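Local coordinates for D-alanyl-D-alanine carboxypeptidase (Penicillin binding protein) family protein (Francisella tularensis subsp. tularensis, PDB 6OSU) that probably trims the C-terminal D-alanine from sugar-peptide precursors of the cell wall, acting as a serine-type D-Ala-D-Ala carboxypeptidase, at residues M43-G48 with R184-Y188; Y194-D198 with A274-K278; Y197-G201 with N263-F269; G286-V290 with S309-D314. All blocks are in the same frame, centred on the assembly; numbering follows the deposited sequence.

Contact 1: residues M43-G48 with R184-Y188; sequences MDYRTG and RSYIY
The turn of the beta hairpin formed by strands 39-44 and 50-54 is held from the side of helix 176-189 by Arg-184, which reaches the carbonyls of Tyr-45 and Arg-46. Its NE gives a short, nearly straight bond to Tyr-45 O (2.6 Å, N-H...O 168°), and that oxygen lies in the guanidinium plane. NH2 bonds Arg-46 O at 3.2 Å, from above that carbonyl's plane, and adds a weak bond to Tyr-45 O. The chain, extended from CG to NE, carries the flat group clear of the helix to the turn; CD passes Met-43 SD at 3.9 Å, and Gly-48 CA lies above one face of the guanidinium, off toward its rim. Tyr-45 sends its ring across the helix. Ile-187 CG2 sits over one face in a CH-pi contact, 4.0 Å from the ring centroid, while Tyr-45 OH comes to 3.4 Å from Tyr-188 CB. The turn is braced from within by Asp-44 OD1, which takes the N-H of Thr-47 (2.8 Å) as an Asx motif and also the Thr-47 hydroxyl, itself hydrogen-bonded to Thr-367 OG1 on strand 364-369. A helix packed on a five-stranded antiparallel sheet is typical of the penicillin-binding protein and beta-lactamase fold.

Contact 2: residues Y194-D198 with A274-K278; sequences YKVYD and ADGMK
Tyr-197 and Met-277 meet ring against thioether, and Asp-275 ties the neighbouring Tyr-194 to the same edge strand, 274-282. The extended side chain of Met-277 runs over one face of the Tyr-197 ring: CG stands almost on the ring normal, 3.9 Å from the centroid, a CH-pi contact. SD follows above the same ring at a longer 4.9 Å, a Met-aromatic contact, and the methyl CE comes down to 3.6 Å from Tyr-197 CE2. With CG anti to the carbonyl carbon (chi1 -73°), the Tyr-197 ring turns that face to the Met-277 chain. A water links the backbones beside it, donating to Tyr-197 O at 2.6 Å and to Met-277 O at 2.8 Å. Asp-275 faces two ways. Its OD2 accepts the hydroxyl of Tyr-194 (OH to OD2 2.7 Å), met from above the carboxylate plane, with ring and carboxylate almost perpendicular at 84°, while OD1 forms a salt bridge with Arg-299. Asp-198 OD1 rests 3.4 Å from Asp-275 CA. Two classic beta bulges mark the strand here, Asp-275 and Gly-276 opposite Ser-292 and Met-277 and Lys-278 opposite Val-290. Lys-278, whose NZ bonds Ser-124 OG, opens the Lys-Thr-Gly motif on the edge strand that borders the active site of serine penicillin-binding proteins.

Contact 3: residues Y197-G201 with N263-F269; sequences YDDKG and NRNRLLF
Lys-200 passes its aliphatic chain beside Phe-269, running the opposite way, and on to Leu-268: CD is 3.7 Å from Phe-269 CE1, and CE reaches 3.9 Å from Leu-268 CB. A bend at chi2 (-75°), followed by further turns, folds the chain back over its own loop, where NZ gives a weak bond to Asp-198 O and a long ion pair to Asp-198 OD2. The same ring presents an edge to the backbone, with Phe-269 CZ 3.6 Å from Lys-200 O.

The polar half of the contact belongs to Asn-263. Its backbone N donates a bond to Lys-200 O (2.7 Å), and its ND2 reaches Asp-199 O at 3.1 Å, with that oxygen in the amide plane and the donor nearly along the C=O axis, so one residue grips two successive carbonyls of the loop. The other end of the amide is also engaged, since OD1 accepts Asn-265 N in an Asx turn and the group's rotation is set from both ends. Asn-265 in turn accepts Leu-267 N on its OD1, a capping bond at the entry to helix 267-270, and through ND2 it donates to the water that bridges Tyr-197 and Met-277. Leu-268 points its branches at the loop, CD1 3.6 Å from Asp-199 O and CD2 3.4 Å from Asp-198 OD1.

Helix 113-123 borders the loop through Val-122, which touches both Asp-199 and Asn-263; from the short helix 267-270, Leu-267 packs on strand 288-295 and on helix 310-327.

Contact 4: residues G286-V290 with S309-D314; sequences GYCLV and SSAKRD
Arg-313 starts its run along strand 288-295 with CB, 4.0 Å from Tyr-287 CB. CG settles on Leu-289 CB at 3.6 Å, and CD lies 3.4 Å from Cys-288 O. There the chain bends (chi3 71°), which swings the guanidinium back toward its own helix. NE donates to Asp-314 OD1 in a salt bridge (3.1 Å, N-H...O 155°), meeting that oxygen from above the carboxylate plane; NH2 adds weak bonds to both carboxylate oxygens, and NH1 ends 4.0 Å from Tyr-287 CD1, near the plane of that ring. Ser-310 CB sits above one guanidinium face, toward its rim. Here the first turn of helix 310-327 packs on the five-stranded sheet of the penicillin-binding protein fold, on the strand next to the one carrying the Lys-Thr-Gly motif; the axes of strand 288-290 and helix 310-314 lie 29° apart in direction, 8.5 Å at closest approach. Ser-309 is the N-cap residue of this helix, its OG accepting Lys-312 N. The Tyr-287 ring lies with one face against the Ser-309 to Ser-310 peptide, Ser-310 N over its centre and Ser-309 C toward the rim, and stacks with His-281 as well. Further along the strand, Leu-289 CD2 approaches Asp-314 OD1 to 3.9 Å.

Contacts 2 and 3 share Tyr-197, Asp-198 and a water, with centres about 7 Å apart; Asn-265 ND2 of contact 3 probably bonds Gly-276 O of contact 2 (3.0 Å). Contact 4 continues the same sheet: Val-290 N probably bonds Lys-278 O at 2.9 Å. Contact 1 packs on contact 2, Ile-187 CD1 lying 3.3 Å from Tyr-194 CE1. The predicted active site adjoins contact 2, where the Lys-278 side chain is about 3 Å from that of Ser-124 and about 4 Å from that of Ser-64, the probable nucleophile. Side chains of contacts 4 (Leu-289) and 1 (Ile-187) lie about 6 and 10 Å from that of Lys-278.

Contact 1: residues M43-G48 with R184-Y188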
loop_
_atom_site.group_PDB
_atom_site.type_symbol
_atom_site.label_atom_id
_atom_site.label_comp_id
_atom_site.label_asym_id
_atom_site.label_seq_id
_atom_site.Cartn_x
_atom_site.Cartn_y
_atom_site.Cartn_z
ATOM N N MET A 43 -3.404 6.106 3.579
ATOM C CA MET A 43 -2.143 6.227 4.295
ATOM C C MET A 43 -1.032 6.602 3.326
ATOM O O MET A 43 -0.979 6.092 2.203
ATOM C CB MET A 43 -1.805 4.910 5.013
ATOM C CG MET A 43 -0.369 4.785 5.470
ATOM S SD MET A 43 0.002 3.144 6.120
ATOM C CE MET A 43 -1.076 3.098 7.550
ATOM N N ASP A 44 -0.153 7.502 3.760
ATOM C CA ASP A 44 1.038 7.827 2.987
ATOM C C ASP A 44 2.099 6.752 3.188
ATOM O O ASP A 44 2.286 6.237 4.294
ATOM C CB ASP A 44 1.588 9.198 3.383
ATOM C CG ASP A 44 2.888 9.531 2.673
ATOM O OD1 ASP A 44 3.966 9.234 3.230
ATOM O OD2 ASP A 44 2.831 10.066 1.545
ATOM N N TYR A 45 2.797 6.413 2.105
ATOM C CA TYR A 45 3.681 5.254 2.131
ATOM C C TYR A 45 4.952 5.535 2.922
ATOM O O TYR A 45 5.371 4.717 3.750
ATOM C CB TYR A 45 4.018 4.820 0.704
ATOM C CG TYR A 45 5.176 3.856 0.638
ATOM C CD1 TYR A 45 5.057 2.564 1.136
ATOM C CD2 TYR A 45 6.392 4.239 0.085
ATOM C CE1 TYR A 45 6.118 1.682 1.088
ATOM C CE2 TYR A 45 7.457 3.363 0.028
ATOM C CZ TYR A 45 7.314 2.086 0.530
ATOM O OH TYR A 45 8.372 1.213 0.476
ATOM N N ARG A 46 5.583 6.685 2.685
ATOM C CA ARG A 46 6.884 6.936 3.297
ATOM C C ARG A 46 6.764 7.321 4.769
ATOM O O ARG A 46 7.611 6.935 5.581
ATOM C CB ARG A 46 7.631 8.014 2.512
ATOM C CG ARG A 46 8.219 7.504 1.203
ATOM C CD ARG A 46 8.947 8.596 0.445
ATOM N NE ARG A 46 8.048 9.668 0.029
ATOM C CZ ARG A 46 8.417 10.699 -0.726
ATOM N NH1 ARG A 46 9.671 10.797 -1.153
ATOM N NH2 ARG A 46 7.536 11.634 -1.056
ATOM N N THR A 47 5.729 8.073 5.139
ATOM C CA THR A 47 5.583 8.488 6.527
ATOM C C THR A 47 4.740 7.528 7.351
ATOM O O THR A 47 4.809 7.569 8.586
ATOM C CB THR A 47 4.947 9.881 6.617
ATOM O OG1 THR A 47 3.627 9.836 6.059
ATOM C CG2 THR A 47 5.782 10.916 5.871
ATOM N N GLY A 48 3.951 6.671 6.707
ATOM C CA GLY A 48 2.962 5.894 7.418
ATOM C C GLY A 48 1.794 6.694 7.947
ATOM O O GLY A 48 0.899 6.113 8.573
ATOM N N ARG A 184 1.734 -1.580 2.981
ATOM C CA ARG A 184 2.945 -0.777 3.145
ATOM C C ARG A 184 4.173 -1.659 3.344
ATOM O O ARG A 184 5.229 -1.411 2.749
ATOM C CB ARG A 184 2.786 0.187 4.319
ATOM C CG ARG A 184 3.957 1.135 4.504
ATOM C CD ARG A 184 3.710 2.108 5.653
ATOM N NE ARG A 184 4.763 3.117 5.754
ATOM C CZ ARG A 184 5.584 3.245 6.791
ATOM N NH1 ARG A 184 5.475 2.434 7.836
ATOM N NH2 ARG A 184 6.511 4.196 6.788
ATOM N N SER A 185 4.053 -2.696 4.176
ATOM C CA SER A 185 5.161 -3.630 4.350
ATOM C C SER A 185 5.510 -4.325 3.037
ATOM O O SER A 185 6.689 -4.541 2.728
ATOM C CB SER A 185 4.806 -4.655 5.428
ATOM O OG SER A 185 5.865 -5.569 5.630
ATOM N N TYR A 186 4.492 -4.675 2.247
ATOM C CA TYR A 186 4.715 -5.353 0.973
ATOM C C TYR A 186 5.506 -4.472 0.012
ATOM O O TYR A 186 6.492 -4.919 -0.588
ATOM C CB TYR A 186 3.365 -5.748 0.373
ATOM C CG TYR A 186 3.394 -6.894 -0.609
ATOM C CD1 TYR A 186 2.503 -7.952 -0.486
ATOM C CD2 TYR A 186 4.280 -6.906 -1.674
ATOM C CE1 TYR A 186 2.509 -8.997 -1.384
ATOM C CE2 TYR A 186 4.295 -7.948 -2.577
ATOM C CZ TYR A 186 3.407 -8.990 -2.426
ATOM O OH TYR A 186 3.414 -10.032 -3.322
ATOM N N ILE A 187 5.084 -3.212 -0.150
ATOM C CA ILE A 187 5.799 -2.280 -1.023
ATOM C C ILE A 187 7.261 -2.187 -0.619
ATOM O O ILE A 187 8.160 -2.148 -1.467
ATOM C CB ILE A 187 5.145 -0.885 -0.984
ATOM C CG1 ILE A 187 3.635 -0.975 -1.135
ATOM C CG2 ILE A 187 5.723 0.001 -2.070
ATOM C CD1 ILE A 187 3.241 -1.630 -2.367
ATOM N N TYR A 188 7.515 -2.138 0.685
ATOM C CA TYR A 188 8.852 -1.847 1.181
ATOM C C TYR A 188 9.766 -3.061 1.072
ATOM O O TYR A 188 10.889 -2.956 0.570
ATOM C CB TYR A 188 8.760 -1.356 2.628
ATOM C CG TYR A 188 10.096 -1.134 3.283
ATOM C CD1 TYR A 188 10.848 -0.000 3.003
ATOM C CD2 TYR A 188 10.606 -2.055 4.188
ATOM C CE1 TYR A 188 12.076 0.206 3.603
ATOM C CE2 TYR A 188 11.831 -1.857 4.793
ATOM C CZ TYR A 188 12.563 -0.727 4.496
ATOM O OH TYR A 188 13.783 -0.531 5.098
#

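Contact 2: residues Y194-D198 with A274-K278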
loop_
_atom_site.group_PDB
_atom_site.type_symbol
_atom_site.label_atom_id
_atom_site.label_comp_id
_atom_site.label_asym_id
_atom_site.label_seq_id
_atom_site.Cartn_x
_atom_site.Cartn_y
_atom_site.Cartn_z
ATOM N N TYR A 194 5.995 -6.896 -5.902
ATOM C CA TYR A 194 4.876 -5.968 -5.963
ATOM C C TYR A 194 4.599 -5.479 -7.380
ATOM O O TYR A 194 3.465 -5.085 -7.673
ATOM C CB TYR A 194 5.124 -4.773 -5.044
ATOM C CG TYR A 194 4.043 -3.731 -5.171
ATOM C CD1 TYR A 194 2.742 -4.011 -4.774
ATOM C CD2 TYR A 194 4.312 -2.481 -5.714
ATOM C CE1 TYR A 194 1.733 -3.068 -4.904
ATOM C CE2 TYR A 194 3.313 -1.528 -5.842
ATOM C CZ TYR A 194 2.027 -1.828 -5.436
ATOM O OH TYR A 194 1.030 -0.885 -5.558
ATOM N N LYS A 195 5.602 -5.501 -8.264
ATOM C CA LYS A 195 5.380 -5.087 -9.644
ATOM C C LYS A 195 4.350 -5.956 -10.355
ATOM O O LYS A 195 3.760 -5.509 -11.345
ATOM C CB LYS A 195 6.693 -5.110 -10.430
ATOM C CG LYS A 195 7.730 -4.102 -9.956
ATOM C CD LYS A 195 8.995 -4.180 -10.804
ATOM C CE LYS A 195 10.135 -3.389 -10.179
ATOM N NZ LYS A 195 11.412 -4.159 -10.204
ATOM N N VAL A 196 4.115 -7.179 -9.874
ATOM C CA VAL A 196 3.168 -8.075 -10.533
ATOM C C VAL A 196 1.754 -7.513 -10.475
ATOM O O VAL A 196 0.940 -7.759 -11.375
ATOM C CB VAL A 196 3.237 -9.481 -9.903
ATOM C CG1 VAL A 196 2.297 -10.444 -10.620
ATOM C CG2 VAL A 196 4.657 -10.010 -9.931
ATOM N N TYR A 197 1.437 -6.739 -9.434
ATOM C CA TYR A 197 0.082 -6.225 -9.282
ATOM C C TYR A 197 -0.285 -5.211 -10.358
ATOM O O TYR A 197 -1.472 -4.916 -10.530
ATOM C CB TYR A 197 -0.093 -5.612 -7.896
ATOM C CG TYR A 197 -0.163 -6.647 -6.796
ATOM C CD1 TYR A 197 -1.296 -7.434 -6.633
ATOM C CD2 TYR A 197 0.903 -6.844 -5.928
ATOM C CE1 TYR A 197 -1.374 -8.379 -5.631
ATOM C CE2 TYR A 197 0.838 -7.797 -4.921
ATOM C CZ TYR A 197 -0.305 -8.561 -4.781
ATOM O OH TYR A 197 -0.388 -9.506 -3.787
ATOM N N ASP A 198 0.692 -4.688 -11.092
ATOM C CA ASP A 198 0.422 -3.754 -12.176
ATOM C C ASP A 198 0.140 -4.453 -13.504
ATOM O O ASP A 198 -0.146 -3.771 -14.493
ATOM C CB ASP A 198 1.598 -2.778 -12.331
ATOM C CG ASP A 198 1.236 -1.547 -13.148
ATOM O OD1 ASP A 198 0.179 -0.935 -12.880
ATOM O OD2 ASP A 198 2.012 -1.182 -14.058
ATOM N N ALA A 274 -1.713 4.559 -10.820
ATOM C CA ALA A 274 -2.092 3.439 -9.969
ATOM C C ALA A 274 -1.355 2.181 -10.411
ATOM O O ALA A 274 -1.356 1.832 -11.596
ATOM C CB ALA A 274 -3.602 3.217 -10.022
ATOM N N ASP A 275 -0.724 1.493 -9.455
ATOM C CA ASP A 275 -0.010 0.258 -9.755
ATOM C C ASP A 275 -0.428 -0.902 -8.860
ATOM O O ASP A 275 0.231 -1.948 -8.880
ATOM C CB ASP A 275 1.506 0.467 -9.659
ATOM C CG ASP A 275 1.922 1.204 -8.398
ATOM O OD1 ASP A 275 2.951 1.912 -8.443
ATOM O OD2 ASP A 275 1.224 1.089 -7.370
ATOM N N GLY A 276 -1.503 -0.755 -8.087
ATOM C CA GLY A 276 -1.951 -1.818 -7.203
ATOM C C GLY A 276 -3.362 -1.546 -6.733
ATOM O O GLY A 276 -3.937 -0.490 -7.004
ATOM N N MET A 277 -3.918 -2.516 -6.011
ATOM C CA MET A 277 -3.206 -3.734 -5.634
ATOM C C MET A 277 -4.077 -4.976 -5.847
ATOM O O MET A 277 -3.752 -5.832 -6.664
ATOM C CB MET A 277 -2.749 -3.649 -4.171
ATOM C CG MET A 277 -1.852 -4.785 -3.701
ATOM S SD MET A 277 -1.163 -4.535 -2.036
ATOM C CE MET A 277 0.119 -5.783 -2.003
ATOM N N LYS A 278 -5.192 -5.067 -5.122
ATOM C CA LYS A 278 -5.965 -6.300 -5.070
ATOM C C LYS A 278 -7.424 -6.003 -4.753
ATOM O O LYS A 278 -7.726 -5.150 -3.912
ATOM C CB LYS A 278 -5.401 -7.255 -4.012
ATOM C CG LYS A 278 -6.007 -8.646 -4.028
ATOM C CD LYS A 278 -5.530 -9.417 -5.240
ATOM C CE LYS A 278 -6.179 -10.789 -5.325
ATOM N NZ LYS A 278 -7.616 -10.713 -5.708
HETATM O O HOH W 1 -3.589 -4.416 -9.035
#

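Contact 3: residues Y197-G201 with N263-F269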
loop_
_atom_site.group_PDB
_atom_site.type_symbol
_atom_site.label_atom_id
_atom_site.label_comp_id
_atom_site.label_asym_id
_atom_site.label_seq_id
_atom_site.Cartn_x
_atom_site.Cartn_y
_atom_site.Cartn_z
ATOM N N TYR A 197 1.437 -6.739 -9.434
ATOM C CA TYR A 197 0.082 -6.225 -9.282
ATOM C C TYR A 197 -0.285 -5.211 -10.358
ATOM O O TYR A 197 -1.472 -4.916 -10.530
ATOM C CB TYR A 197 -0.093 -5.612 -7.896
ATOM C CG TYR A 197 -0.163 -6.647 -6.796
ATOM C CD1 TYR A 197 -1.296 -7.434 -6.633
ATOM C CD2 TYR A 197 0.903 -6.844 -5.928
ATOM C CE1 TYR A 197 -1.374 -8.379 -5.631
ATOM C CE2 TYR A 197 0.838 -7.797 -4.921
ATOM C CZ TYR A 197 -0.305 -8.561 -4.781
ATOM O OH TYR A 197 -0.388 -9.506 -3.787
ATOM N N ASP A 198 0.692 -4.688 -11.092
ATOM C CA ASP A 198 0.422 -3.754 -12.176
ATOM C C ASP A 198 0.140 -4.453 -13.504
ATOM O O ASP A 198 -0.146 -3.771 -14.493
ATOM C CB ASP A 198 1.598 -2.778 -12.331
ATOM C CG ASP A 198 1.236 -1.547 -13.148
ATOM O OD1 ASP A 198 0.179 -0.935 -12.880
ATOM O OD2 ASP A 198 2.012 -1.182 -14.058
ATOM N N ASP A 199 0.204 -5.786 -13.547
ATOM C CA ASP A 199 -0.097 -6.514 -14.777
ATOM C C ASP A 199 -1.542 -6.280 -15.201
ATOM O O ASP A 199 -2.470 -6.434 -14.403
ATOM C CB ASP A 199 0.152 -8.013 -14.590
ATOM C CG ASP A 199 1.627 -8.363 -14.517
ATOM O OD1 ASP A 199 2.466 -7.437 -14.517
ATOM O OD2 ASP A 199 1.946 -9.570 -14.462
ATOM N N LYS A 200 -1.730 -5.912 -16.471
ATOM C CA LYS A 200 -3.072 -5.625 -16.969
ATOM C C LYS A 200 -3.909 -6.891 -17.102
ATOM O O LYS A 200 -5.139 -6.833 -16.986
ATOM C CB LYS A 200 -2.989 -4.903 -18.314
ATOM C CG LYS A 200 -2.135 -3.641 -18.302
ATOM C CD LYS A 200 -2.839 -2.485 -17.607
ATOM C CE LYS A 200 -2.030 -1.981 -16.420
ATOM N NZ LYS A 200 -0.616 -1.687 -16.792
ATOM N N GLY A 201 -3.275 -8.030 -17.342
ATOM C CA GLY A 201 -4.014 -9.265 -17.500
ATOM C C GLY A 201 -3.082 -10.455 -17.586
ATOM O O GLY A 201 -1.875 -10.341 -17.364
ATOM N N ASN A 263 -6.887 -8.160 -15.359
ATOM C CA ASN A 263 -6.867 -7.758 -13.963
ATOM C C ASN A 263 -8.126 -6.959 -13.665
ATOM O O ASN A 263 -8.434 -5.984 -14.357
ATOM C CB ASN A 263 -5.617 -6.928 -13.670
ATOM C CG ASN A 263 -5.397 -6.688 -12.185
ATOM O OD1 ASN A 263 -6.340 -6.658 -11.394
ATOM N ND2 ASN A 263 -4.140 -6.512 -11.803
ATOM N N ARG A 264 -8.862 -7.378 -12.642
ATOM C CA ARG A 264 -10.140 -6.756 -12.327
ATOM C C ARG A 264 -10.002 -5.532 -11.438
ATOM O O ARG A 264 -11.016 -5.000 -10.978
ATOM C CB ARG A 264 -11.085 -7.778 -11.691
ATOM C CG ARG A 264 -11.712 -8.688 -12.735
ATOM C CD ARG A 264 -12.782 -9.603 -12.174
ATOM N NE ARG A 264 -13.889 -8.883 -11.559
ATOM C CZ ARG A 264 -14.914 -9.490 -10.975
ATOM N NH1 ARG A 264 -15.897 -8.783 -10.432
ATOM N NH2 ARG A 264 -14.949 -10.814 -10.929
ATOM N N ASN A 265 -8.779 -5.069 -11.194
ATOM C CA ASN A 265 -8.572 -3.768 -10.564
ATOM C C ASN A 265 -8.679 -2.719 -11.663
ATOM O O ASN A 265 -7.716 -2.423 -12.373
ATOM C CB ASN A 265 -7.230 -3.710 -9.848
ATOM C CG ASN A 265 -6.994 -2.377 -9.163
ATOM O OD1 ASN A 265 -7.906 -1.561 -9.037
ATOM N ND2 ASN A 265 -5.763 -2.152 -8.715
ATOM N N ARG A 266 -9.880 -2.149 -11.800
ATOM C CA ARG A 266 -10.138 -1.190 -12.869
ATOM C C ARG A 266 -9.233 0.031 -12.770
ATOM O O ARG A 266 -8.971 0.692 -13.782
ATOM C CB ARG A 266 -11.606 -0.763 -12.841
ATOM C CG ARG A 266 -12.589 -1.864 -13.212
ATOM C CD ARG A 266 -12.296 -2.381 -14.603
ATOM N NE ARG A 266 -12.111 -1.285 -15.550
ATOM C CZ ARG A 266 -11.626 -1.429 -16.778
ATOM N NH1 ARG A 266 -11.274 -2.630 -17.219
ATOM N NH2 ARG A 266 -11.490 -0.371 -17.565
ATOM N N LEU A 267 -8.741 0.339 -11.567
ATOM C CA LEU A 267 -7.921 1.530 -11.371
ATOM C C LEU A 267 -6.663 1.511 -12.229
ATOM O O LEU A 267 -6.157 2.576 -12.604
ATOM C CB LEU A 267 -7.548 1.666 -9.895
ATOM C CG LEU A 267 -8.307 2.709 -9.076
ATOM C CD1 LEU A 267 -9.803 2.461 -9.141
ATOM C CD2 LEU A 267 -7.821 2.694 -7.637
ATOM N N LEU A 268 -6.141 0.320 -12.545
ATOM C CA LEU A 268 -4.951 0.233 -13.387
ATOM C C LEU A 268 -5.161 0.944 -14.716
ATOM O O LEU A 268 -4.243 1.588 -15.236
ATOM C CB LEU A 268 -4.579 -1.229 -13.633
ATOM C CG LEU A 268 -4.107 -2.063 -12.446
ATOM C CD1 LEU A 268 -3.709 -3.449 -12.927
ATOM C CD2 LEU A 268 -2.953 -1.374 -11.733
ATOM N N PHE A 269 -6.364 0.843 -15.276
ATOM C CA PHE A 269 -6.658 1.413 -16.583
ATOM C C PHE A 269 -7.150 2.851 -16.505
ATOM O O PHE A 269 -6.930 3.624 -17.447
ATOM C CB PHE A 269 -7.708 0.558 -17.304
ATOM C CG PHE A 269 -7.436 -0.921 -17.245
ATOM C CD1 PHE A 269 -6.761 -1.560 -18.275
ATOM C CD2 PHE A 269 -7.855 -1.675 -16.156
ATOM C CE1 PHE A 269 -6.508 -2.920 -18.219
ATOM C CE2 PHE A 269 -7.604 -3.033 -16.093
ATOM C CZ PHE A 269 -6.930 -3.657 -17.127
HETATM O O HOH W 1 -3.589 -4.416 -9.035
#

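Contact 4: residues G286-V290 with S309-D314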
loop_
_atom_site.group_PDB
_atom_site.type_symbol
_atom_site.label_atom_id
_atom_site.label_comp_id
_atom_site.label_asym_id
_atom_site.label_seq_id
_atom_site.Cartn_x
_atom_site.Cartn_y
_atom_site.Cartn_z
ATOM N N GLY A 286 -18.594 -7.545 1.080
ATOM C CA GLY A 286 -18.858 -6.551 0.062
ATOM C C GLY A 286 -17.705 -6.473 -0.928
ATOM O O GLY A 286 -16.807 -7.315 -0.961
ATOM N N TYR A 287 -17.749 -5.431 -1.754
ATOM C CA TYR A 287 -16.694 -5.174 -2.725
ATOM C C TYR A 287 -15.584 -4.384 -2.045
ATOM O O TYR A 287 -15.827 -3.292 -1.523
ATOM C CB TYR A 287 -17.237 -4.411 -3.930
ATOM C CG TYR A 287 -18.182 -5.219 -4.782
ATOM C CD1 TYR A 287 -17.709 -5.984 -5.837
ATOM C CD2 TYR A 287 -19.549 -5.226 -4.528
ATOM C CE1 TYR A 287 -18.569 -6.732 -6.620
ATOM C CE2 TYR A 287 -20.419 -5.971 -5.306
ATOM C CZ TYR A 287 -19.923 -6.721 -6.351
ATOM O OH TYR A 287 -20.782 -7.463 -7.131
ATOM N N CYS A 288 -14.372 -4.931 -2.055
ATOM C CA CYS A 288 -13.240 -4.337 -1.362
ATOM C C CYS A 288 -12.092 -4.104 -2.330
ATOM O O CYS A 288 -11.950 -4.809 -3.332
ATOM C CB CYS A 288 -12.761 -5.227 -0.215
ATOM S SG CYS A 288 -14.069 -5.706 0.917
ATOM N N LEU A 289 -11.265 -3.111 -2.015
ATOM C CA LEU A 289 -10.106 -2.795 -2.836
ATOM C C LEU A 289 -8.990 -2.257 -1.955
ATOM O O LEU A 289 -9.196 -1.305 -1.193
ATOM C CB LEU A 289 -10.461 -1.779 -3.926
ATOM C CG LEU A 289 -9.324 -1.264 -4.815
ATOM C CD1 LEU A 289 -8.573 -2.416 -5.472
ATOM C CD2 LEU A 289 -9.865 -0.304 -5.866
ATOM N N VAL A 290 -7.824 -2.888 -2.042
ATOM C CA VAL A 290 -6.571 -2.301 -1.592
ATOM C C VAL A 290 -5.891 -1.739 -2.829
ATOM O O VAL A 290 -5.608 -2.479 -3.778
ATOM C CB VAL A 290 -5.680 -3.331 -0.879
ATOM C CG1 VAL A 290 -4.334 -2.717 -0.520
ATOM C CG2 VAL A 290 -6.381 -3.878 0.366
ATOM N N SER A 309 -21.119 -2.146 -4.613
ATOM C CA SER A 309 -20.944 -2.400 -6.036
ATOM C C SER A 309 -19.477 -2.219 -6.387
ATOM O O SER A 309 -18.754 -1.476 -5.718
ATOM C CB SER A 309 -21.805 -1.464 -6.886
ATOM O OG SER A 309 -21.232 -0.170 -6.922
ATOM N N SER A 310 -19.047 -2.905 -7.449
ATOM C CA SER A 310 -17.680 -2.724 -7.925
ATOM C C SER A 310 -17.466 -1.310 -8.446
ATOM O O SER A 310 -16.387 -0.731 -8.269
ATOM C CB SER A 310 -17.356 -3.756 -9.007
ATOM O OG SER A 310 -18.365 -3.795 -9.997
ATOM N N ALA A 311 -18.490 -0.731 -9.077
ATOM C CA ALA A 311 -18.377 0.632 -9.584
ATOM C C ALA A 311 -18.163 1.626 -8.450
ATOM O O ALA A 311 -17.366 2.562 -8.578
ATOM C CB ALA A 311 -19.625 0.996 -10.392
ATOM N N LYS A 312 -18.863 1.438 -7.329
ATOM C CA LYS A 312 -18.632 2.290 -6.167
ATOM C C LYS A 312 -17.277 2.003 -5.535
ATOM O O LYS A 312 -16.594 2.925 -5.077
ATOM C CB LYS A 312 -19.748 2.102 -5.143
ATOM C CG LYS A 312 -20.991 2.931 -5.402
ATOM C CD LYS A 312 -22.076 2.544 -4.417
ATOM C CE LYS A 312 -22.950 3.724 -4.042
ATOM N NZ LYS A 312 -23.849 3.375 -2.906
ATOM N N ARG A 313 -16.879 0.729 -5.495
ATOM C CA ARG A 313 -15.553 0.366 -5.003
ATOM C C ARG A 313 -14.460 1.111 -5.757
ATOM O O ARG A 313 -13.508 1.620 -5.151
ATOM C CB ARG A 313 -15.357 -1.145 -5.133
ATOM C CG ARG A 313 -13.941 -1.636 -4.894
ATOM C CD ARG A 313 -13.734 -3.000 -5.540
ATOM N NE ARG A 313 -13.694 -2.896 -6.996
ATOM C CZ ARG A 313 -13.853 -3.919 -7.828
ATOM N NH1 ARG A 313 -14.076 -5.136 -7.353
ATOM N NH2 ARG A 313 -13.799 -3.722 -9.140
ATOM N N ASP A 314 -14.582 1.188 -7.083
ATOM C CA ASP A 314 -13.598 1.905 -7.884
ATOM C C ASP A 314 -13.790 3.413 -7.789
ATOM O O ASP A 314 -12.810 4.165 -7.739
ATOM C CB ASP A 314 -13.679 1.443 -9.337
ATOM C CG ASP A 314 -13.363 -0.031 -9.493
ATOM O OD1 ASP A 314 -12.554 -0.549 -8.691
ATOM O OD2 ASP A 314 -13.923 -0.673 -10.410
#